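PDB 3GXV: replicative DNA helicase from Helicobacter pylori, which probably unwinds duplex DNA at the replication fork as a hexameric, ATP-driven helicase and interacts with primase. Local coordinates for residues 12-17 with 38-43; 23-28 with 60-65; 46-51 with 83-88; 53-58 with 68-73. All blocks are in the same frame, centred on the assembly; numbering follows the deposited sequence.

Contact 1. Residues 12-17 with 38-43; sequences NIERIV and SDFYYP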
# COMPACT_ATOMS: atom_id res chain seq x y z
N ASN B 12 -16.99 -11.30 -9.78
CA ASN B 12 -16.78 -11.43 -8.34
C ASN B 12 -15.37 -11.92 -8.00
O ASN B 12 -14.75 -11.47 -7.04
CB ASN B 12 -17.83 -12.39 -7.76
CG ASN B 12 -17.63 -12.65 -6.28
OD1 ASN B 12 -17.38 -11.73 -5.50
ND2 ASN B 12 -17.75 -13.91 -5.88
N ILE B 13 -14.87 -12.85 -8.80
CA ILE B 13 -13.54 -13.41 -8.62
C ILE B 13 -12.43 -12.39 -8.86
O ILE B 13 -11.39 -12.44 -8.21
CB ILE B 13 -13.31 -14.61 -9.57
CG1 ILE B 13 -14.13 -15.81 -9.08
CG2 ILE B 13 -11.82 -14.94 -9.66
CD1 ILE B 13 -14.02 -17.02 -9.96
N GLU B 14 -12.66 -11.49 -9.81
CA GLU B 14 -11.67 -10.48 -10.15
C GLU B 14 -11.50 -9.48 -9.02
O GLU B 14 -10.40 -8.99 -8.79
CB GLU B 14 -12.06 -9.74 -11.43
CG GLU B 14 -12.19 -10.67 -12.64
CD GLU B 14 -12.39 -9.95 -13.95
OE1 GLU B 14 -12.99 -8.84 -13.98
OE2 GLU B 14 -11.96 -10.51 -14.98
N ARG B 15 -12.59 -9.17 -8.33
CA ARG B 15 -12.55 -8.24 -7.22
C ARG B 15 -11.81 -8.88 -6.06
O ARG B 15 -10.92 -8.26 -5.46
CB ARG B 15 -13.96 -7.87 -6.76
CG ARG B 15 -14.76 -7.04 -7.75
CD ARG B 15 -16.01 -6.45 -7.10
NE ARG B 15 -17.04 -7.45 -6.83
CZ ARG B 15 -18.14 -7.63 -7.55
NH1 ARG B 15 -18.38 -6.88 -8.62
NH2 ARG B 15 -19.01 -8.56 -7.22
N ILE B 16 -12.18 -10.11 -5.73
CA ILE B 16 -11.55 -10.80 -4.62
C ILE B 16 -10.03 -10.86 -4.82
O ILE B 16 -9.28 -10.78 -3.88
CB ILE B 16 -12.10 -12.22 -4.45
CG1 ILE B 16 -13.59 -12.16 -4.11
CG2 ILE B 16 -11.32 -12.93 -3.35
CD1 ILE B 16 -14.30 -13.52 -4.11
N VAL B 17 -9.61 -10.98 -6.07
CA VAL B 17 -8.20 -11.05 -6.41
C VAL B 17 -7.54 -9.69 -6.19
O VAL B 17 -6.44 -9.62 -5.64
CB VAL B 17 -8.00 -11.48 -7.87
CG1 VAL B 17 -6.53 -11.43 -8.24
CG2 VAL B 17 -8.54 -12.88 -8.06
N SER B 38 -5.71 -5.88 -19.53
CA SER B 38 -6.58 -6.30 -20.61
C SER B 38 -7.16 -7.70 -20.41
O SER B 38 -8.07 -8.10 -21.14
CB SER B 38 -5.81 -6.24 -21.94
OG SER B 38 -4.67 -7.08 -21.92
N ASP B 39 -6.66 -8.45 -19.43
CA ASP B 39 -7.19 -9.79 -19.20
C ASP B 39 -8.38 -9.82 -18.27
O ASP B 39 -8.91 -10.90 -18.00
CB ASP B 39 -6.12 -10.73 -18.65
CG ASP B 39 -5.08 -11.10 -19.67
OD1 ASP B 39 -5.46 -11.42 -20.82
OD2 ASP B 39 -3.89 -11.07 -19.32
N PHE B 40 -8.80 -8.66 -17.78
CA PHE B 40 -9.95 -8.60 -16.87
C PHE B 40 -11.23 -8.43 -17.66
O PHE B 40 -11.28 -7.67 -18.62
CB PHE B 40 -9.81 -7.46 -15.87
CG PHE B 40 -8.84 -7.75 -14.76
CD1 PHE B 40 -7.46 -7.65 -14.98
CD2 PHE B 40 -9.28 -8.19 -13.53
CE1 PHE B 40 -6.56 -7.99 -13.98
CE2 PHE B 40 -8.38 -8.54 -12.52
CZ PHE B 40 -7.02 -8.44 -12.76
N TYR B 41 -12.27 -9.14 -17.23
CA TYR B 41 -13.59 -9.15 -17.86
C TYR B 41 -14.32 -7.82 -17.66
O TYR B 41 -14.82 -7.22 -18.61
CB TYR B 41 -14.37 -10.33 -17.29
CG TYR B 41 -15.87 -10.32 -17.52
CD1 TYR B 41 -16.42 -10.22 -18.80
CD2 TYR B 41 -16.74 -10.45 -16.44
CE1 TYR B 41 -17.81 -10.24 -18.98
CE2 TYR B 41 -18.11 -10.49 -16.61
CZ TYR B 41 -18.63 -10.37 -17.88
OH TYR B 41 -19.99 -10.36 -18.01
N TYR B 42 -14.40 -7.37 -16.41
CA TYR B 42 -15.03 -6.09 -16.11
C TYR B 42 -13.91 -5.06 -16.27
O TYR B 42 -12.98 -5.02 -15.48
CB TYR B 42 -15.55 -6.08 -14.68
CG TYR B 42 -16.39 -4.89 -14.35
CD1 TYR B 42 -17.47 -4.54 -15.17
CD2 TYR B 42 -16.13 -4.11 -13.23
CE1 TYR B 42 -18.26 -3.45 -14.87
CE2 TYR B 42 -16.91 -3.01 -12.93
CZ TYR B 42 -17.98 -2.68 -13.75
OH TYR B 42 -18.80 -1.62 -13.46
N PRO B 43 -13.99 -4.21 -17.30
CA PRO B 43 -12.97 -3.19 -17.58
C PRO B 43 -12.47 -2.36 -16.40
O PRO B 43 -11.28 -2.10 -16.29
CB PRO B 43 -13.64 -2.33 -18.66
CG PRO B 43 -14.50 -3.31 -19.37
CD PRO B 43 -15.12 -4.07 -18.23
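The carboxylate of Glu-14, carried by helix 3-23, meets the backbone of Tyr-41 and Tyr-42 head on, one oxygen to each amide. Tyr-41 N donates to OE2 of Glu-14 at 2.7 Å with an N-H...O angle of 173°, and Tyr-42 N donates to OE1 of Glu-14 at 3.2 Å, also nearly straight. Each oxygen uses its syn lone pair, so the two consecutive N-H groups dock into the fork of the carboxylate. The side chain reaches them because CG lies opposite the carbonyl carbon (chi1 -60°) and the chain beyond it is extended. Along the way the stem runs past Phe-40 in the opposite sense: CB of Glu-14 is 3.8 Å from CD2 of the ring, and CD of Glu-14 is 3.6 Å from the same ring atom. Carboxylate and Phe-40 ring planes are 62° apart, so the two groups are not stacked. Outside the segments, Asn-45 ND2 also donates to OE1 of Glu-14, while the phenol oxygen of Tyr-42 is hydrogen-bonded to Asp-81. Tyr-42 is the N-cap residue of helix 43-57, which places the buried carboxylate at the start of that helix. Three N-H donors and the nearby helix N-terminus would be expected to stabilise a negative charge on Glu-14, and the paired bonds limit rotation of its carboxylate while tying helix 3-23 to the chain entering helix 43-57.

Contact 2. Residues 23-28 with 60-65; sequences LANHKI and CPIDEN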
# COMPACT_ATOMS: atom_id res chain seq x y z
N LEU B 23 -4.45 -6.21 0.23
CA LEU B 23 -4.10 -6.73 1.55
C LEU B 23 -2.61 -7.11 1.61
O LEU B 23 -1.96 -6.98 2.65
CB LEU B 23 -4.96 -7.96 1.88
CG LEU B 23 -4.36 -8.92 2.90
CD1 LEU B 23 -4.14 -8.21 4.23
CD2 LEU B 23 -5.28 -10.12 3.07
N ALA B 24 -2.10 -7.61 0.48
CA ALA B 24 -0.69 -7.97 0.38
C ALA B 24 -0.16 -7.44 -0.94
O ALA B 24 -0.09 -8.19 -1.92
CB ALA B 24 -0.52 -9.49 0.44
N ASN B 25 0.20 -6.16 -0.97
CA ASN B 25 0.70 -5.51 -2.18
C ASN B 25 1.80 -6.29 -2.90
O ASN B 25 2.07 -6.05 -4.08
CB ASN B 25 1.19 -4.09 -1.83
CG ASN B 25 0.07 -3.20 -1.31
OD1 ASN B 25 -0.91 -3.69 -0.75
ND2 ASN B 25 0.21 -1.90 -1.49
N HIS B 26 2.42 -7.24 -2.21
CA HIS B 26 3.48 -8.03 -2.82
C HIS B 26 2.91 -9.08 -3.77
O HIS B 26 3.59 -9.52 -4.70
CB HIS B 26 4.35 -8.70 -1.74
CG HIS B 26 3.79 -9.99 -1.22
ND1 HIS B 26 3.83 -11.17 -1.94
CD2 HIS B 26 3.21 -10.29 -0.03
CE1 HIS B 26 3.29 -12.14 -1.22
NE2 HIS B 26 2.91 -11.63 -0.06
N LYS B 27 1.66 -9.48 -3.53
CA LYS B 27 1.02 -10.49 -4.36
C LYS B 27 0.80 -10.01 -5.78
O LYS B 27 0.42 -10.80 -6.66
CB LYS B 27 -0.33 -10.89 -3.77
CG LYS B 27 -0.28 -11.94 -2.65
CD LYS B 27 -1.67 -12.20 -2.09
CE LYS B 27 -1.69 -13.29 -1.04
NZ LYS B 27 -1.57 -14.65 -1.63
N ILE B 28 1.05 -8.73 -6.03
CA ILE B 28 0.83 -8.16 -7.35
C ILE B 28 1.85 -8.66 -8.36
O ILE B 28 1.59 -8.69 -9.56
CB ILE B 28 0.83 -6.61 -7.31
CG1 ILE B 28 0.18 -6.05 -8.58
CG2 ILE B 28 2.26 -6.07 -7.18
CD1 ILE B 28 0.02 -4.53 -8.57
N CYS B 60 4.88 2.77 -4.19
CA CYS B 60 3.84 3.47 -3.43
C CYS B 60 2.80 2.45 -2.99
O CYS B 60 2.43 1.55 -3.75
CB CYS B 60 3.16 4.55 -4.28
SG CYS B 60 1.92 5.51 -3.36
N PRO B 61 2.32 2.57 -1.75
CA PRO B 61 1.33 1.60 -1.29
C PRO B 61 0.12 1.51 -2.22
O PRO B 61 -0.21 2.46 -2.93
CB PRO B 61 0.95 2.14 0.09
CG PRO B 61 2.21 2.81 0.56
CD PRO B 61 2.68 3.52 -0.68
N ILE B 62 -0.53 0.36 -2.24
CA ILE B 62 -1.72 0.19 -3.06
C ILE B 62 -2.87 0.16 -2.07
O ILE B 62 -3.17 -0.87 -1.48
CB ILE B 62 -1.71 -1.13 -3.84
CG1 ILE B 62 -0.62 -1.07 -4.91
CG2 ILE B 62 -3.09 -1.38 -4.43
CD1 ILE B 62 -0.37 -2.40 -5.62
N ASP B 63 -3.52 1.30 -1.87
CA ASP B 63 -4.63 1.38 -0.95
C ASP B 63 -5.72 2.30 -1.47
O ASP B 63 -5.59 2.87 -2.56
CB ASP B 63 -4.15 1.85 0.44
CG ASP B 63 -3.40 3.18 0.40
OD1 ASP B 63 -3.93 4.13 -0.21
OD2 ASP B 63 -2.31 3.28 1.00
N GLU B 64 -6.79 2.43 -0.71
CA GLU B 64 -7.91 3.28 -1.09
C GLU B 64 -7.44 4.70 -1.43
O GLU B 64 -7.82 5.26 -2.47
CB GLU B 64 -8.94 3.33 0.03
CG GLU B 64 -10.31 2.85 -0.40
CD GLU B 64 -11.31 2.82 0.74
OE1 GLU B 64 -11.02 2.16 1.77
OE2 GLU B 64 -12.38 3.44 0.61
N ASN B 65 -6.60 5.27 -0.56
CA ASN B 65 -6.07 6.62 -0.76
C ASN B 65 -5.34 6.79 -2.09
O ASN B 65 -5.79 7.53 -2.95
CB ASN B 65 -5.13 7.01 0.40
CG ASN B 65 -4.30 8.26 0.11
OD1 ASN B 65 -4.75 9.17 -0.57
ND2 ASN B 65 -3.08 8.30 0.64
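Apolar packing joins Ile-28 and Ile-62 through their delta methyls, CD1 of Ile-28 lying 3.7 Å from CD1 of Ile-62. The CG1 branch of Ile-28 stands opposite its backbone N (chi1 -162°) and is extended, which carries its methyl across from helix 27-32. Ile-62 sends its own CG1 branch to meet it, and the two side chains run at a slant to each other. Ala-52 of helix 43-57 touches both isoleucines.

Polar proximity is supplied by Asn-25, whose side chain slides past Ile-62 in the opposite direction, CG of Asn-25 coming to 3.7 Å from CB of Ile-62. Which way round this amide sits is doubtful, so its individual N and O atoms support no assigned bond.

Local bonds shape both sides. Residues Ala-24 to Lys-27 form a type I beta turn, with Lys-27 N donating to Ala-24 O at 2.7 Å. On the other side the side chain of Asp-63 caps helix 64-69, its OD1 accepting from Phe-66 N.

Polar groups of both segments also bond to the second subunit: Lys-27 makes a salt bridge to Glu-119 of that subunit, and OD2 of Asp-63 is hydrogen-bonded to its Tyr-41 OH. Beside that subunit, a type I beta turn leading into helix 27-32 is thus packed on the N-capped start of helix 64-69, within the all-helical DnaB-like N-terminal domain.

Contact 3. Residues 46-51 with 83-88; sequences GLFFEI and VAIFAA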
# COMPACT_ATOMS: atom_id res chain seq x y z
N GLY B 46 -9.71 -4.02 -14.63
CA GLY B 46 -8.44 -3.99 -15.34
C GLY B 46 -7.81 -2.63 -15.11
O GLY B 46 -6.61 -2.52 -14.84
N LEU B 47 -8.61 -1.58 -15.22
CA LEU B 47 -8.11 -0.22 -15.01
C LEU B 47 -7.48 -0.14 -13.62
O LEU B 47 -6.42 0.49 -13.44
CB LEU B 47 -9.26 0.79 -15.15
CG LEU B 47 -8.96 2.30 -15.00
CD1 LEU B 47 -7.61 2.64 -15.62
CD2 LEU B 47 -10.07 3.12 -15.66
N PHE B 48 -8.14 -0.77 -12.65
CA PHE B 48 -7.65 -0.80 -11.27
C PHE B 48 -6.31 -1.53 -11.25
O PHE B 48 -5.33 -1.01 -10.71
CB PHE B 48 -8.64 -1.56 -10.37
CG PHE B 48 -8.29 -1.50 -8.91
CD1 PHE B 48 -8.77 -0.48 -8.11
CD2 PHE B 48 -7.50 -2.49 -8.32
CE1 PHE B 48 -8.47 -0.44 -6.74
CE2 PHE B 48 -7.19 -2.46 -6.96
CZ PHE B 48 -7.68 -1.43 -6.17
N PHE B 49 -6.26 -2.73 -11.84
CA PHE B 49 -5.02 -3.50 -11.89
C PHE B 49 -3.89 -2.65 -12.48
O PHE B 49 -2.73 -2.74 -12.07
CB PHE B 49 -5.21 -4.76 -12.75
CG PHE B 49 -4.10 -5.77 -12.61
CD1 PHE B 49 -3.76 -6.27 -11.35
CD2 PHE B 49 -3.37 -6.18 -13.72
CE1 PHE B 49 -2.70 -7.17 -11.21
CE2 PHE B 49 -2.31 -7.08 -13.58
CZ PHE B 49 -1.98 -7.57 -12.33
N GLU B 50 -4.25 -1.81 -13.44
CA GLU B 50 -3.32 -0.94 -14.14
C GLU B 50 -2.71 0.08 -13.20
O GLU B 50 -1.49 0.22 -13.11
CB GLU B 50 -4.08 -0.24 -15.26
CG GLU B 50 -3.26 0.31 -16.42
CD GLU B 50 -4.15 1.03 -17.41
OE1 GLU B 50 -4.54 2.19 -17.12
OE2 GLU B 50 -4.51 0.44 -18.45
N ILE B 51 -3.57 0.82 -12.49
CA ILE B 51 -3.11 1.83 -11.56
C ILE B 51 -2.27 1.18 -10.46
O ILE B 51 -1.30 1.77 -9.97
CB ILE B 51 -4.29 2.60 -10.92
CG1 ILE B 51 -5.05 3.39 -12.00
CG2 ILE B 51 -3.77 3.55 -9.86
CD1 ILE B 51 -6.44 3.85 -11.56
N VAL B 83 -15.74 0.59 -4.20
CA VAL B 83 -16.24 -0.01 -2.97
C VAL B 83 -16.47 -1.50 -3.19
O VAL B 83 -16.42 -2.29 -2.24
CB VAL B 83 -17.56 0.64 -2.51
CG1 VAL B 83 -17.42 2.15 -2.51
CG2 VAL B 83 -18.69 0.23 -3.42
N ALA B 84 -16.74 -1.87 -4.44
CA ALA B 84 -16.96 -3.27 -4.78
C ALA B 84 -15.66 -4.02 -4.56
O ALA B 84 -15.62 -5.08 -3.92
CB ALA B 84 -17.39 -3.39 -6.24
N ILE B 85 -14.58 -3.45 -5.08
CA ILE B 85 -13.27 -4.06 -4.95
C ILE B 85 -12.74 -4.03 -3.51
O ILE B 85 -12.30 -5.07 -3.01
CB ILE B 85 -12.28 -3.37 -5.90
CG1 ILE B 85 -12.74 -3.61 -7.35
CG2 ILE B 85 -10.87 -3.89 -5.67
CD1 ILE B 85 -12.22 -2.62 -8.38
N PHE B 86 -12.82 -2.88 -2.86
CA PHE B 86 -12.33 -2.76 -1.48
C PHE B 86 -13.11 -3.54 -0.43
O PHE B 86 -12.55 -3.95 0.59
CB PHE B 86 -12.26 -1.28 -1.06
CG PHE B 86 -11.20 -0.49 -1.79
CD1 PHE B 86 -9.86 -0.77 -1.59
CD2 PHE B 86 -11.54 0.51 -2.69
CE1 PHE B 86 -8.87 -0.07 -2.27
CE2 PHE B 86 -10.57 1.22 -3.39
CZ PHE B 86 -9.22 0.93 -3.18
N ALA B 87 -14.40 -3.77 -0.68
CA ALA B 87 -15.23 -4.49 0.28
C ALA B 87 -15.19 -6.01 0.12
O ALA B 87 -15.45 -6.73 1.07
CB ALA B 87 -16.67 -3.99 0.20
N ALA B 88 -14.87 -6.48 -1.08
CA ALA B 88 -14.80 -7.92 -1.32
C ALA B 88 -13.80 -8.54 -0.35
O ALA B 88 -12.83 -7.90 0.03
CB ALA B 88 -14.38 -8.18 -2.76
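Phe-48 of helix 43-57 is met in two different ways by neighbouring residues of helix 79-87: over a face by Ile-85 and at an edge by Phe-86. The face contact is a CH-pi interaction. CG2 of Ile-85 stands 4.2 Å from the centroid of the Phe-48 ring and 16° off the ring normal, which puts the methyl over the face, displaced toward the CZ side. The other branch of Ile-85 also reaches it, CD1 lying 4.1 Å from CG of Phe-48, so the isoleucine spans the ring from its stem side to CZ. The two side chains slide past each other in opposite directions, Phe-48 projecting toward helix 79-87 with CG opposite its backbone N (chi1 -173°).

The edge contact involves the far end of the ring. CE1 of Phe-48 comes to 3.9 Å from CZ of Phe-86, and that CZ lies near the plane of the Phe-48 ring. With centroids 5.8 Å apart and planes at 75°, the pair is an offset T-shaped stack in which Phe-48 turns its edge to the face of Phe-86. The offset leaves CZ of Phe-86 as its nearest atom to Phe-48.

Further residues enclose the cluster. Leu-18 of helix 3-23 touches both Phe-48 and Ile-85, whereas Ile-67 of helix 64-69 touches both phenylalanines, so four helices converge here.

No hydrogen bond crosses between the segments. Cohesion therefore rests on dispersion and burial of hydrocarbon, supplemented by the weak electrostatic preference of ring and methyl C-H groups for aromatic faces.

Contact 4. Residues 53-58 with 68-73; sequences LKLHEE and RQKMPK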
# COMPACT_ATOMS: atom_id res chain seq x y z
N LEU B 53 -0.44 -1.63 -10.75
CA LEU B 53 0.85 -1.99 -11.35
C LEU B 53 1.75 -0.77 -11.34
O LEU B 53 2.94 -0.87 -11.03
CB LEU B 53 0.66 -2.47 -12.79
CG LEU B 53 -0.13 -3.77 -12.99
CD1 LEU B 53 -0.26 -4.06 -14.49
CD2 LEU B 53 0.55 -4.92 -12.26
N LYS B 54 1.18 0.39 -11.69
CA LYS B 54 1.93 1.64 -11.71
C LYS B 54 2.37 2.07 -10.31
O LYS B 54 3.52 2.48 -10.12
CB LYS B 54 1.09 2.75 -12.36
CG LYS B 54 1.66 4.15 -12.17
CD LYS B 54 1.12 5.15 -13.19
CE LYS B 54 -0.40 5.15 -13.30
NZ LYS B 54 -0.92 3.92 -13.98
N LEU B 55 1.48 1.95 -9.33
CA LEU B 55 1.80 2.31 -7.95
C LEU B 55 2.89 1.44 -7.34
O LEU B 55 3.64 1.89 -6.49
CB LEU B 55 0.55 2.21 -7.06
CG LEU B 55 -0.52 3.29 -7.18
CD1 LEU B 55 -1.69 2.95 -6.26
CD2 LEU B 55 0.09 4.65 -6.83
N HIS B 56 2.96 0.19 -7.78
CA HIS B 56 3.95 -0.75 -7.25
C HIS B 56 5.33 -0.56 -7.86
O HIS B 56 6.34 -1.00 -7.30
CB HIS B 56 3.48 -2.18 -7.46
CG HIS B 56 4.15 -3.19 -6.58
ND1 HIS B 56 5.08 -4.09 -7.06
CD2 HIS B 56 4.03 -3.44 -5.26
CE1 HIS B 56 5.49 -4.86 -6.06
NE2 HIS B 56 4.87 -4.48 -4.96
N GLU B 57 5.37 0.06 -9.04
CA GLU B 57 6.62 0.31 -9.74
C GLU B 57 7.29 1.52 -9.14
O GLU B 57 8.48 1.77 -9.36
CB GLU B 57 6.36 0.55 -11.22
CG GLU B 57 6.39 -0.71 -12.06
CD GLU B 57 7.74 -1.38 -12.04
OE1 GLU B 57 8.73 -0.77 -12.51
OE2 GLU B 57 7.83 -2.52 -11.53
N GLU B 58 6.51 2.28 -8.37
CA GLU B 58 6.98 3.48 -7.72
C GLU B 58 7.08 3.23 -6.23
O GLU B 58 7.30 4.15 -5.45
CB GLU B 58 6.00 4.62 -7.97
CG GLU B 58 5.96 5.09 -9.40
CD GLU B 58 4.74 5.93 -9.68
OE1 GLU B 58 4.38 6.74 -8.80
OE2 GLU B 58 4.15 5.78 -10.76
N ARG B 68 -7.16 6.20 -5.56
CA ARG B 68 -7.99 7.31 -5.97
C ARG B 68 -7.16 8.52 -6.36
O ARG B 68 -7.59 9.35 -7.16
CB ARG B 68 -8.96 7.69 -4.86
CG ARG B 68 -9.87 6.56 -4.41
CD ARG B 68 -11.18 7.14 -3.91
NE ARG B 68 -11.68 6.51 -2.69
CZ ARG B 68 -11.89 5.21 -2.56
NH1 ARG B 68 -11.64 4.38 -3.56
NH2 ARG B 68 -12.36 4.74 -1.41
N GLN B 69 -5.96 8.64 -5.79
CA GLN B 69 -5.09 9.74 -6.12
C GLN B 69 -4.44 9.50 -7.48
O GLN B 69 -4.27 10.43 -8.26
CB GLN B 69 -3.99 9.91 -5.06
CG GLN B 69 -4.40 10.69 -3.83
CD GLN B 69 -3.20 11.10 -2.98
OE1 GLN B 69 -2.25 11.71 -3.47
NE2 GLN B 69 -3.24 10.77 -1.69
N LYS B 70 -4.10 8.25 -7.77
CA LYS B 70 -3.45 7.90 -9.04
C LYS B 70 -4.40 7.61 -10.20
O LYS B 70 -3.96 7.14 -11.26
CB LYS B 70 -2.51 6.71 -8.83
CG LYS B 70 -1.34 6.68 -9.80
CD LYS B 70 -0.38 7.83 -9.53
CE LYS B 70 0.63 7.97 -10.65
NZ LYS B 70 -0.06 8.23 -11.94
N MET B 71 -5.69 7.88 -10.02
CA MET B 71 -6.67 7.66 -11.08
C MET B 71 -6.55 8.76 -12.14
O MET B 71 -6.64 9.94 -11.84
CB MET B 71 -8.08 7.64 -10.50
CG MET B 71 -8.69 6.24 -10.43
SD MET B 71 -10.42 6.27 -9.94
CE MET B 71 -10.33 5.46 -8.37
N PRO B 72 -6.39 8.36 -13.42
CA PRO B 72 -6.24 9.23 -14.61
C PRO B 72 -7.03 10.54 -14.70
O PRO B 72 -6.68 11.42 -15.48
CB PRO B 72 -6.52 8.28 -15.78
CG PRO B 72 -7.41 7.25 -15.18
CD PRO B 72 -6.76 6.99 -13.85
N LYS B 73 -8.08 10.66 -13.91
CA LYS B 73 -8.90 11.89 -13.89
C LYS B 73 -9.31 12.49 -15.28
O LYS B 73 -9.60 13.68 -15.39
CB LYS B 73 -8.18 12.93 -13.03
CG LYS B 73 -8.98 13.48 -11.90
CD LYS B 73 -10.40 13.86 -12.32
CE LYS B 73 -11.29 14.24 -11.14
NZ LYS B 73 -10.61 15.31 -10.36
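Lys-54 O is approached by two backbone N-H groups, from Glu-57 at 3.2 Å (Glu-57 N to Lys-54 O) and, weakly, from Glu-58 at 3.5 Å (Glu-58 N to Lys-54 O), while the side chain of the same Lys-54 meets Lys-70 across the contact. The two lysine chains cross at about a right angle: NZ of Lys-70 lies against the methylenes of Lys-54, 3.4 Å from its CE. Lys-54 bends at chi3 and chi4, and its NZ lies 4.8 Å from NZ of Lys-70. In Lys-70, CG stands opposite the backbone N (chi1 -153°), which puts it beside Leu-55, 3.9 Å from CD2 of that leucine; the bend at chi2 (68°) then turns the rest of the chain.

These contacts link the C-terminal part of helix 43-57 to the residues leaving helix 64-69, the next helix of the all-helical DnaB N-terminal domain. Ile-51, one turn before Leu-55 on helix 43-57, also packs on Lys-70.

Glu-58 stands near the charged end of Lys-70, with OE2 of Glu-58 5.0 Å from NZ of Lys-70. That spacing is too long for a salt bridge, though the carboxylate may partly offset the two like charges. Beside this surface, Gln-69 NE2 is hydrogen-bonded to Gln-11 of the second subunit.

How the contacts relate
Contacts 1 and 3 form the core, with centres about 8 Å apart, and both are buried. Contact 1 is polar at its heart, a carboxylate binding backbone amides; contact 3 is purely hydrocarbon and aromatic. They meet where Phe-40 packs on Phe-49 and Arg-15 on Ala-84. The centres of contacts 2 and 4 lie about 14 and 15 Å from the chain centre, and both are partly buried, mixing aliphatic packing with charged or polar groups that reach the second subunit. Helix 43-57 serves contacts 3 and 4, helix 64-69 contacts 2 and 4. Ile-51 packing on Lys-70 and Met-71 continues contact 3 into contact 4, whereas Phe-86 against Glu-64 connects contact 3 with contact 2.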